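LAIR1 ecotodomain from MGD21 antibody (Homo sapiens, PDB 7JZK) forms the LAIR1 immunoglobulin-like domain carried as an insert by a human antibody and binds the V2 domain of a Plasmodium RIFIN. Local coordinates at residues S9-T14 / V25-V30; T14-G19 / L93-K98; S20-V25 / F63-V68; F35-E40 / G74-I79. All blocks are in the same frame, centred on the assembly; numbering follows the deposited sequence.

Contact 1: S9-T14 / V25-V30; sequences SAEPGT and VCRGPV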
# COMPACT_ATOMS: atom_id res chain seq x y z
N SER A 9 13.12 -15.07 -8.92
CA SER A 9 13.28 -16.50 -8.67
C SER A 9 12.75 -16.81 -7.28
O SER A 9 12.60 -15.91 -6.46
CB SER A 9 14.75 -16.96 -8.81
OG SER A 9 15.66 -15.95 -8.38
N ALA A 10 12.47 -18.09 -7.02
CA ALA A 10 11.98 -18.53 -5.72
C ALA A 10 12.84 -19.66 -5.19
O ALA A 10 13.18 -20.59 -5.93
CB ALA A 10 10.53 -19.01 -5.80
N GLU A 11 13.17 -19.59 -3.90
CA GLU A 11 14.00 -20.58 -3.23
C GLU A 11 13.27 -21.07 -1.99
O GLU A 11 12.83 -20.25 -1.16
CB GLU A 11 15.35 -19.96 -2.84
CG GLU A 11 15.96 -19.09 -3.94
CD GLU A 11 17.20 -18.35 -3.48
OE1 GLU A 11 17.89 -17.75 -4.34
OE2 GLU A 11 17.49 -18.37 -2.27
N PRO A 12 13.16 -22.39 -1.78
CA PRO A 12 13.80 -23.45 -2.58
C PRO A 12 13.08 -23.79 -3.88
O PRO A 12 13.54 -24.72 -4.54
CB PRO A 12 13.76 -24.65 -1.64
CG PRO A 12 12.50 -24.43 -0.81
CD PRO A 12 12.38 -22.93 -0.65
N GLY A 13 11.98 -23.14 -4.23
CA GLY A 13 11.30 -23.51 -5.46
C GLY A 13 9.92 -22.89 -5.56
O GLY A 13 9.51 -22.08 -4.72
N THR A 14 9.23 -23.24 -6.64
CA THR A 14 7.89 -22.75 -6.89
C THR A 14 6.81 -23.55 -6.16
O THR A 14 5.68 -23.07 -6.05
CB THR A 14 7.57 -22.75 -8.38
OG1 THR A 14 7.80 -24.07 -8.90
CG2 THR A 14 8.43 -21.74 -9.07
N VAL A 25 13.59 -13.86 -4.81
CA VAL A 25 14.84 -13.14 -5.05
C VAL A 25 14.67 -12.34 -6.33
O VAL A 25 14.41 -12.91 -7.40
CB VAL A 25 16.04 -14.10 -5.15
CG1 VAL A 25 17.34 -13.30 -5.24
CG2 VAL A 25 16.07 -15.07 -3.97
N CYS A 26 14.77 -11.03 -6.19
CA CYS A 26 14.67 -10.09 -7.30
C CYS A 26 16.06 -9.60 -7.65
O CYS A 26 16.80 -9.13 -6.78
CB CYS A 26 13.78 -8.91 -6.91
SG CYS A 26 12.08 -9.35 -6.65
N ARG A 27 16.43 -9.73 -8.92
CA ARG A 27 17.76 -9.33 -9.38
C ARG A 27 17.66 -8.29 -10.47
O ARG A 27 16.84 -8.41 -11.39
CB ARG A 27 18.57 -10.53 -9.84
CG ARG A 27 19.15 -11.29 -8.68
CD ARG A 27 20.14 -12.33 -9.13
NE ARG A 27 19.98 -13.61 -8.43
CZ ARG A 27 18.97 -14.46 -8.58
NH1 ARG A 27 18.96 -15.59 -7.89
NH2 ARG A 27 17.97 -14.19 -9.41
N GLY A 28 18.50 -7.27 -10.33
CA GLY A 28 18.64 -6.22 -11.31
C GLY A 28 20.08 -5.74 -11.42
O GLY A 28 21.05 -6.43 -11.03
N PRO A 29 20.25 -4.55 -12.00
CA PRO A 29 21.59 -3.97 -12.18
C PRO A 29 22.09 -3.38 -10.86
O PRO A 29 21.38 -3.36 -9.86
CB PRO A 29 21.35 -2.89 -13.23
CG PRO A 29 19.93 -2.42 -12.94
CD PRO A 29 19.19 -3.67 -12.52
N VAL A 30 23.35 -2.92 -10.87
CA VAL A 30 23.93 -2.27 -9.70
C VAL A 30 23.30 -0.91 -9.51
O VAL A 30 22.98 -0.21 -10.48
CB VAL A 30 25.46 -2.18 -9.84
CG1 VAL A 30 26.04 -1.04 -8.98
CG2 VAL A 30 26.11 -3.51 -9.46

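Contact 2: T14-G19 / L93-K98; sequences TVIPLG and LELVVK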
# COMPACT_ATOMS: atom_id res chain seq x y z
N THR A 14 9.23 -23.24 -6.64
CA THR A 14 7.89 -22.75 -6.89
C THR A 14 6.81 -23.55 -6.16
O THR A 14 5.68 -23.07 -6.05
CB THR A 14 7.57 -22.75 -8.38
OG1 THR A 14 7.80 -24.07 -8.90
CG2 THR A 14 8.43 -21.74 -9.07
N VAL A 15 7.12 -24.76 -5.72
CA VAL A 15 6.18 -25.61 -5.00
C VAL A 15 6.62 -25.68 -3.55
O VAL A 15 7.73 -26.14 -3.25
CB VAL A 15 6.04 -27.00 -5.62
CG1 VAL A 15 4.85 -27.73 -4.99
CG2 VAL A 15 5.82 -26.84 -7.12
N ILE A 16 5.77 -25.17 -2.66
CA ILE A 16 6.07 -25.07 -1.24
C ILE A 16 5.00 -25.83 -0.49
O ILE A 16 3.81 -25.63 -0.74
CB ILE A 16 6.13 -23.60 -0.77
CG1 ILE A 16 7.18 -22.83 -1.59
CG2 ILE A 16 6.38 -23.53 0.74
CD1 ILE A 16 8.61 -23.39 -1.51
N PRO A 17 5.36 -26.76 0.40
CA PRO A 17 4.35 -27.38 1.25
C PRO A 17 3.73 -26.36 2.19
O PRO A 17 4.41 -25.45 2.68
CB PRO A 17 5.12 -28.45 2.02
CG PRO A 17 6.55 -27.94 2.02
CD PRO A 17 6.72 -27.24 0.71
N LEU A 18 2.45 -26.55 2.46
CA LEU A 18 1.74 -25.69 3.39
C LEU A 18 2.52 -25.59 4.69
O LEU A 18 2.95 -26.60 5.25
CB LEU A 18 0.33 -26.25 3.65
CG LEU A 18 -0.69 -25.39 4.42
CD1 LEU A 18 -1.07 -24.14 3.63
CD2 LEU A 18 -1.96 -26.18 4.79
N GLY A 19 2.75 -24.36 5.14
CA GLY A 19 3.42 -24.09 6.38
C GLY A 19 4.90 -23.85 6.25
O GLY A 19 5.50 -23.29 7.17
N LEU A 93 5.88 -15.10 -11.89
CA LEU A 93 6.30 -16.37 -11.33
C LEU A 93 5.12 -16.91 -10.53
O LEU A 93 4.56 -16.17 -9.70
CB LEU A 93 7.49 -16.15 -10.39
CG LEU A 93 8.34 -17.30 -9.89
CD1 LEU A 93 9.26 -17.75 -11.00
CD2 LEU A 93 9.14 -16.88 -8.67
N GLU A 94 4.72 -18.16 -10.76
CA GLU A 94 3.60 -18.76 -10.05
C GLU A 94 4.11 -19.56 -8.85
O GLU A 94 4.91 -20.48 -9.00
CB GLU A 94 2.77 -19.69 -10.92
CG GLU A 94 1.46 -20.17 -10.25
CD GLU A 94 0.70 -21.16 -11.11
OE1 GLU A 94 -0.54 -21.07 -11.19
OE2 GLU A 94 1.33 -22.03 -11.73
N LEU A 95 3.62 -19.22 -7.66
CA LEU A 95 3.91 -19.95 -6.45
C LEU A 95 2.78 -20.94 -6.21
O LEU A 95 1.61 -20.55 -6.17
CB LEU A 95 4.05 -19.01 -5.25
CG LEU A 95 3.98 -19.71 -3.89
CD1 LEU A 95 5.23 -20.54 -3.68
CD2 LEU A 95 3.80 -18.71 -2.76
N VAL A 96 3.14 -22.21 -6.08
CA VAL A 96 2.19 -23.27 -5.81
C VAL A 96 2.45 -23.74 -4.39
O VAL A 96 3.60 -23.99 -4.02
CB VAL A 96 2.34 -24.42 -6.82
CG1 VAL A 96 1.34 -25.54 -6.51
CG2 VAL A 96 2.13 -23.89 -8.23
N VAL A 97 1.39 -23.77 -3.58
CA VAL A 97 1.43 -24.27 -2.21
C VAL A 97 0.64 -25.57 -2.16
O VAL A 97 -0.47 -25.66 -2.69
CB VAL A 97 0.89 -23.25 -1.20
CG1 VAL A 97 -0.45 -22.75 -1.64
CG2 VAL A 97 0.76 -23.86 0.20
N LYS A 98 1.22 -26.59 -1.53
CA LYS A 98 0.58 -27.90 -1.47
C LYS A 98 0.33 -28.30 -0.03
O LYS A 98 -0.78 -28.67 0.32
CB LYS A 98 1.43 -28.95 -2.18
CG LYS A 98 0.64 -30.05 -2.91
CD LYS A 98 -0.40 -30.76 -2.02
CE LYS A 98 -1.10 -31.89 -2.77
NZ LYS A 98 -2.51 -32.11 -2.31

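Contact 3: S20-V25 / F63-V68; sequences SHVTFV and FRIDSV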
# COMPACT_ATOMS: atom_id res chain seq x y z
N SER A 20 5.51 -24.22 5.12
CA SER A 20 6.94 -24.06 4.92
C SER A 20 7.25 -22.66 4.41
O SER A 20 6.36 -21.86 4.11
CB SER A 20 7.47 -25.13 3.96
OG SER A 20 8.88 -25.26 4.06
N HIS A 21 8.55 -22.36 4.32
CA HIS A 21 9.07 -21.05 3.94
C HIS A 21 9.30 -20.98 2.44
O HIS A 21 9.35 -21.99 1.75
CB HIS A 21 10.38 -20.77 4.71
CG HIS A 21 11.50 -21.70 4.35
ND1 HIS A 21 11.67 -22.92 4.96
CD2 HIS A 21 12.52 -21.57 3.46
CE1 HIS A 21 12.74 -23.52 4.46
NE2 HIS A 21 13.27 -22.72 3.55
N VAL A 22 9.39 -19.74 1.93
CA VAL A 22 9.77 -19.48 0.54
C VAL A 22 10.40 -18.09 0.49
O VAL A 22 10.08 -17.23 1.30
CB VAL A 22 8.57 -19.59 -0.42
CG1 VAL A 22 7.62 -18.42 -0.25
CG2 VAL A 22 9.04 -19.64 -1.87
N THR A 23 11.35 -17.90 -0.43
CA THR A 23 11.97 -16.59 -0.61
C THR A 23 12.00 -16.21 -2.09
O THR A 23 12.53 -16.95 -2.92
CB THR A 23 13.39 -16.56 -0.05
OG1 THR A 23 13.41 -17.18 1.24
CG2 THR A 23 13.86 -15.11 0.08
N PHE A 24 11.45 -15.04 -2.40
CA PHE A 24 11.52 -14.48 -3.74
C PHE A 24 12.75 -13.60 -3.81
O PHE A 24 12.91 -12.69 -3.00
CB PHE A 24 10.26 -13.65 -4.05
CG PHE A 24 9.00 -14.46 -4.04
CD1 PHE A 24 8.21 -14.50 -2.92
CD2 PHE A 24 8.65 -15.21 -5.14
CE1 PHE A 24 7.06 -15.26 -2.90
CE2 PHE A 24 7.50 -15.97 -5.13
CZ PHE A 24 6.71 -16.00 -4.00
N VAL A 25 13.59 -13.86 -4.81
CA VAL A 25 14.84 -13.14 -5.05
C VAL A 25 14.67 -12.34 -6.33
O VAL A 25 14.41 -12.91 -7.40
CB VAL A 25 16.04 -14.10 -5.15
CG1 VAL A 25 17.34 -13.30 -5.24
CG2 VAL A 25 16.07 -15.07 -3.97
N PHE A 63 12.62 -11.20 -0.54
CA PHE A 63 11.34 -11.08 0.16
C PHE A 63 10.99 -12.48 0.63
O PHE A 63 10.76 -13.36 -0.20
CB PHE A 63 10.24 -10.53 -0.75
CG PHE A 63 10.60 -9.24 -1.45
CD1 PHE A 63 11.38 -9.25 -2.61
CD2 PHE A 63 10.15 -8.02 -0.97
CE1 PHE A 63 11.71 -8.08 -3.24
CE2 PHE A 63 10.48 -6.85 -1.62
CZ PHE A 63 11.26 -6.89 -2.76
N ARG A 64 10.95 -12.70 1.94
CA ARG A 64 10.83 -14.05 2.46
C ARG A 64 9.54 -14.22 3.25
O ARG A 64 9.24 -13.44 4.15
CB ARG A 64 12.02 -14.38 3.35
CG ARG A 64 11.75 -15.55 4.28
CD ARG A 64 12.80 -15.66 5.39
NE ARG A 64 12.41 -16.73 6.29
CZ ARG A 64 12.89 -17.97 6.23
NH1 ARG A 64 12.46 -18.89 7.08
NH2 ARG A 64 13.82 -18.28 5.32
N ILE A 65 8.78 -15.27 2.92
CA ILE A 65 7.61 -15.68 3.69
C ILE A 65 8.01 -16.88 4.54
O ILE A 65 8.37 -17.93 4.00
CB ILE A 65 6.42 -16.02 2.78
CG1 ILE A 65 6.00 -14.81 1.94
CG2 ILE A 65 5.25 -16.53 3.61
CD1 ILE A 65 4.92 -15.16 0.93
N ASP A 66 7.94 -16.73 5.87
CA ASP A 66 8.36 -17.81 6.76
C ASP A 66 7.42 -19.00 6.68
O ASP A 66 7.86 -20.15 6.66
CB ASP A 66 8.46 -17.31 8.20
CG ASP A 66 9.50 -16.22 8.39
OD1 ASP A 66 10.65 -16.38 7.92
OD2 ASP A 66 9.18 -15.19 9.03
N SER A 67 6.12 -18.75 6.67
CA SER A 67 5.17 -19.86 6.64
C SER A 67 4.04 -19.50 5.70
O SER A 67 3.23 -18.63 6.01
CB SER A 67 4.66 -20.16 8.05
OG SER A 67 3.91 -21.37 8.09
N VAL A 68 3.99 -20.16 4.56
CA VAL A 68 3.00 -19.85 3.54
C VAL A 68 1.67 -20.49 3.91
O VAL A 68 1.61 -21.53 4.57
CB VAL A 68 3.46 -20.30 2.15
CG1 VAL A 68 4.84 -19.75 1.84
CG2 VAL A 68 3.42 -21.82 2.05

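Contact 4: F35-E40 / G74-I79; sequences FRLERE and GLFRCI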
# COMPACT_ATOMS: atom_id res chain seq x y z
N PHE A 35 13.57 -2.14 -4.72
CA PHE A 35 12.92 -3.27 -5.35
C PHE A 35 11.48 -3.34 -4.85
O PHE A 35 11.24 -3.23 -3.65
CB PHE A 35 13.63 -4.57 -4.99
CG PHE A 35 14.44 -5.12 -6.08
CD1 PHE A 35 15.82 -5.15 -5.98
CD2 PHE A 35 13.84 -5.56 -7.24
CE1 PHE A 35 16.59 -5.65 -7.02
CE2 PHE A 35 14.59 -6.06 -8.27
CZ PHE A 35 15.97 -6.11 -8.16
N ARG A 36 10.53 -3.56 -5.77
CA ARG A 36 9.12 -3.75 -5.42
C ARG A 36 8.66 -5.10 -5.94
O ARG A 36 8.77 -5.39 -7.14
CB ARG A 36 8.26 -2.64 -6.02
CG ARG A 36 6.77 -2.93 -6.12
CD ARG A 36 6.01 -1.65 -6.49
NE ARG A 36 6.28 -0.55 -5.56
CZ ARG A 36 5.76 0.67 -5.68
NH1 ARG A 36 4.93 0.96 -6.68
NH2 ARG A 36 6.06 1.61 -4.79
N LEU A 37 8.12 -5.91 -5.03
CA LEU A 37 7.59 -7.23 -5.33
C LEU A 37 6.08 -7.12 -5.44
O LEU A 37 5.42 -6.70 -4.47
CB LEU A 37 7.98 -8.24 -4.26
CG LEU A 37 7.31 -9.59 -4.35
CD1 LEU A 37 7.94 -10.42 -5.47
CD2 LEU A 37 7.53 -10.27 -3.00
N GLU A 38 5.59 -7.39 -6.63
CA GLU A 38 4.16 -7.20 -6.91
C GLU A 38 3.45 -8.54 -6.99
O GLU A 38 4.09 -9.52 -7.33
CB GLU A 38 3.99 -6.46 -8.24
CG GLU A 38 4.25 -4.98 -8.21
CD GLU A 38 3.96 -4.37 -9.57
OE1 GLU A 38 4.25 -3.19 -9.76
OE2 GLU A 38 3.44 -5.08 -10.42
N ARG A 39 2.17 -8.54 -6.67
CA ARG A 39 1.35 -9.75 -6.83
C ARG A 39 0.70 -9.70 -8.21
O ARG A 39 1.14 -8.93 -9.04
CB ARG A 39 0.32 -9.83 -5.71
CG ARG A 39 0.91 -9.97 -4.32
CD ARG A 39 0.27 -11.14 -3.60
NE ARG A 39 0.41 -12.36 -4.38
CZ ARG A 39 -0.04 -13.54 -4.01
NH1 ARG A 39 -0.67 -13.69 -2.86
NH2 ARG A 39 0.14 -14.59 -4.79
N GLU A 40 -0.34 -10.48 -8.41
CA GLU A 40 -1.06 -10.51 -9.70
C GLU A 40 -1.60 -9.11 -9.99
O GLU A 40 -1.82 -8.80 -11.15
CB GLU A 40 -2.17 -11.55 -9.63
CG GLU A 40 -2.06 -12.47 -8.43
CD GLU A 40 -2.64 -11.91 -7.15
OE1 GLU A 40 -3.43 -10.97 -7.23
OE2 GLU A 40 -2.27 -12.41 -6.08
N GLY A 74 0.01 -18.04 -6.02
CA GLY A 74 -0.37 -17.15 -7.10
C GLY A 74 0.85 -16.52 -7.75
O GLY A 74 1.97 -17.00 -7.62
N LEU A 75 0.64 -15.40 -8.43
CA LEU A 75 1.69 -14.74 -9.19
C LEU A 75 2.43 -13.63 -8.42
O LEU A 75 1.83 -12.90 -7.64
CB LEU A 75 1.07 -14.18 -10.47
CG LEU A 75 0.83 -15.12 -11.67
CD1 LEU A 75 0.24 -16.46 -11.32
CD2 LEU A 75 0.03 -14.44 -12.73
N PHE A 76 3.74 -13.53 -8.67
CA PHE A 76 4.66 -12.54 -8.12
C PHE A 76 5.59 -12.06 -9.22
O PHE A 76 5.92 -12.82 -10.13
CB PHE A 76 5.52 -13.08 -6.95
CG PHE A 76 4.73 -13.55 -5.75
CD1 PHE A 76 4.17 -14.83 -5.71
CD2 PHE A 76 4.55 -12.71 -4.64
CE1 PHE A 76 3.46 -15.25 -4.60
CE2 PHE A 76 3.84 -13.14 -3.53
CZ PHE A 76 3.29 -14.41 -3.51
N ARG A 77 6.04 -10.80 -9.15
CA ARG A 77 7.01 -10.31 -10.13
C ARG A 77 7.77 -9.14 -9.54
O ARG A 77 7.36 -8.55 -8.55
CB ARG A 77 6.33 -9.92 -11.45
CG ARG A 77 5.72 -8.53 -11.44
CD ARG A 77 5.01 -8.29 -12.73
NE ARG A 77 4.25 -7.05 -12.72
CZ ARG A 77 3.61 -6.57 -13.79
NH1 ARG A 77 3.65 -7.24 -14.95
NH2 ARG A 77 2.95 -5.42 -13.73
N CYS A 78 8.90 -8.81 -10.15
CA CYS A 78 9.76 -7.76 -9.61
C CYS A 78 9.76 -6.54 -10.51
O CYS A 78 9.52 -6.61 -11.72
CB CYS A 78 11.21 -8.23 -9.42
SG CYS A 78 11.41 -9.80 -8.52
N ILE A 79 10.00 -5.40 -9.88
CA ILE A 79 10.25 -4.18 -10.62
C ILE A 79 11.17 -3.34 -9.75
O ILE A 79 11.11 -3.40 -8.52
CB ILE A 79 8.93 -3.45 -10.97
CG1 ILE A 79 9.18 -2.25 -11.88
CG2 ILE A 79 8.21 -3.03 -9.73
CD1 ILE A 79 7.92 -1.56 -12.28

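Contact 1: S9-T14 / V25-V30
Ser-9 and Val-25 face each other as an antiparallel hydrogen-bonded pair, and together they supply most of the modest surface buried here. Val-25 N reaches Ser-9 O at 2.8 Å, and Ser-9 N returns the bond to Val-25 O at 2.9 Å. Both side chains emerge on the same face of the sheet, where the Arg-27 side chain joins them. Ser-9 carries OG between its backbone N and carbonyl carbon at a skewed chi1 of 34°, which turns the hydroxyl to the Arg-27 guanidinium. Arg-27 NH2 donates to Ser-9 OG over 3.1 Å from the edge of the group, the oxygen standing somewhat out of its plane; the second bond, from Arg-27 NH1, is weak. The chain of Arg-27 bends at chi3 and folds back, laying one guanidinium face on Val-25 CG1. The other methyl of Val-25 serves Glu-11: Val-25 CG2 lies 3.3 Å from Glu-11 OE1 and 3.5 Å from Glu-11 CD, so a carboxylate rests against an aliphatic branch. Glu-11 OE1 and Arg-27 NH1 are 4.3 Å apart, beyond a salt bridge, though the opposite charges probably attract. The firmer partner of the carboxylate is Arg-62, which forms a salt bridge with Glu-11 OE2. In this immunoglobulin fold, strand 7-11 is an outermost strand of the four-stranded sheet and pairs with strand 22-28. On the far side of 22-28 runs strand 58-65, whose Glu-60 and Arg-62 also touch Val-25, while Cys-26 points the other way into the disulfide with Cys-78.

Contact 2: T14-G19 / L93-K98
The parallel pairing of an early strand with the last strand of an immunoglobulin domain is made here by Val-15 and Ile-16 alongside Val-96 and Val-97. A cis peptide before Pro-12 lies in the turn between strand 7-11, in one sheet, and strand 15-16, which crosses to the edge of the other. Three backbone bonds alternate along the pair. Val-96 N donates to Thr-14 O at 2.7 Å, Ile-16 N to Val-96 O at 2.8 Å, and Lys-98 N to Ile-16 O at 2.9 Å. The second of these acceptors is also approached by a CA-H: Val-15 CA is 3.2 Å from Val-96 O. Side chains sort by face. Val-15 and Val-96 share the outer one and touch loosely. Ile-16 is buried on the other face, against Val-22 of the opposite sheet and Val-68 of the loop that follows strand 58-65, with CG1 anti to its carbonyl carbon (chi1 -57°), a setting that lets CG1 meet Leu-95 CD1 at 3.7 Å. That same Leu-95 methyl lies against the carbonyl oxygen of Thr-14. Beyond the strand, Leu-18 comes back across the end of the pair at the surface. Its backbone passes over a branch of Val-97, Leu-18 CA lying 3.8 Å from Val-97 CG2, and its side chain crosses the same methyl, with Leu-18 CD1 at 3.9 Å from Val-97 CG2.

Contact 3: S20-V25 / F63-V68
Phe-24 and Phe-63 exchange two backbone hydrogen bonds: Phe-24 N donates to Phe-63 O, and Phe-63 N to Phe-24 O, each at 2.9 Å. Two residues along, Val-22 and Ile-65 do the same, Val-22 N reaching Ile-65 O and Ile-65 N reaching Val-22 O. Past the regular strands the pairing slips by one residue, and Val-68 N, not Ser-67 N, donates to Ser-20 O at 3.0 Å with a fairly straight N-H (162°). Several carbonyls also receive CA-H contacts; Ile-65 O is 3.2 Å from His-21 CA. These strands, 22-28 and 58-65, are the central pair of one sheet of the immunoglobulin sandwich, and alternate residues face the core. There Val-22 lies side by side with Ile-65, and its CG1, set between the backbone N and carbonyl carbon (chi1 72°), meets Val-68 CG1 at 3.7 Å, the two valines crossing at about a right angle. The Phe-24 ring turns an edge to Ile-65 CD1 and meets the Phe-76 ring of the opposite sheet, while Phe-63 and Ile-65 are packed by Phe-79 of the RIFIN chain. On the outer face Arg-64 runs extended past Thr-23, Arg-64 CB and CG against Thr-23 OG1. Its guanidinium is nearly parallel to the His-21 ring, planes 14° apart, with His-21 CB over one face, 3.7 Å from Arg-64 NH1. Asp-66 sits at the guanidinium edge in a salt bridge with Arg-64 NE, modelled so short that its exact geometry is doubtful. Ser-67 OG is hydrogen-bonded to Gly-19 O.

Contact 4: F35-E40 / G74-I79
Glu-38 and Arg-77 form a salt bridge across paired strands, Glu-38 OE2 standing 3.1 Å from Arg-77 NE. The oxygen lies in the guanidinium plane, but the N-H comes from above the carboxylate plane; the added bond from Arg-77 NH2 is weak. Both extended chains run side by side from a hydrogen-bonded backbone pair in which Glu-38 N donates to Arg-77 O at 2.9 Å and Arg-77 N to Glu-38 O at 3.0 Å. Arg-36 and Ile-79 repeat this pattern, with Arg-36 N 2.8 Å from Ile-79 O. At the strand end, Arg-39 bends at chi2 (-129°) and chi3 (56°), which folds its guanidinium flat onto the Phe-76 ring, a flat guanidinium-on-ring stack with planes 10° apart and centres separated by 4.1 Å. Glu-40 OE2 lies over the opposite face, 3.2 Å from Arg-39 NE, with no N-H pointing at it. Hydrogen bonds from Arg-39 NH1 to Gly-71 O and from Arg-39 NH2 to Ala-73 O fix the rotation of the group. Leu-37 CD1 meets Phe-76 CB at 3.9 Å, and Arg-36 CB touches Ile-79 CG2 at 3.7 Å. The RIFIN chain packs here too, its Ala-78 on Leu-37 and Phe-76 and its Ala-99 on Arg-36 and Ile-79. In the immunoglobulin sandwich, strand 74-82 lies between 34-38 and 85-97, and 34-38 is bordered by 45-48, whose Asp-47 and Tyr-45 hold the Arg-36 guanidinium. Phe-35 and Leu-37 pack on Phe-63 of strand 58-65 in the other sheet, and Cys-78 forms the disulfide with Cys-26 of strand 22-28.

From the N terminus, contact 1 closes a short loop, pairing strand 7-11 with 22-28. Thr-14, shared with contact 2, leads into strand 15-16, whose partner is the last strand, so contact 2 closes the longest loop and crosses contact 1. Contacts 3 and 4 both nest inside that loop and cross each other, their four segments alternating. Contact 3 shares Val-25 with contact 1, crosses it and extends the same sheet to strand 58-65. Contact 4 opens after contact 1 has closed; with contact 2 it builds the second sheet. The Cys-26 to Cys-78 disulfide and the Phe-24 to Phe-76 ring contact join the sheets.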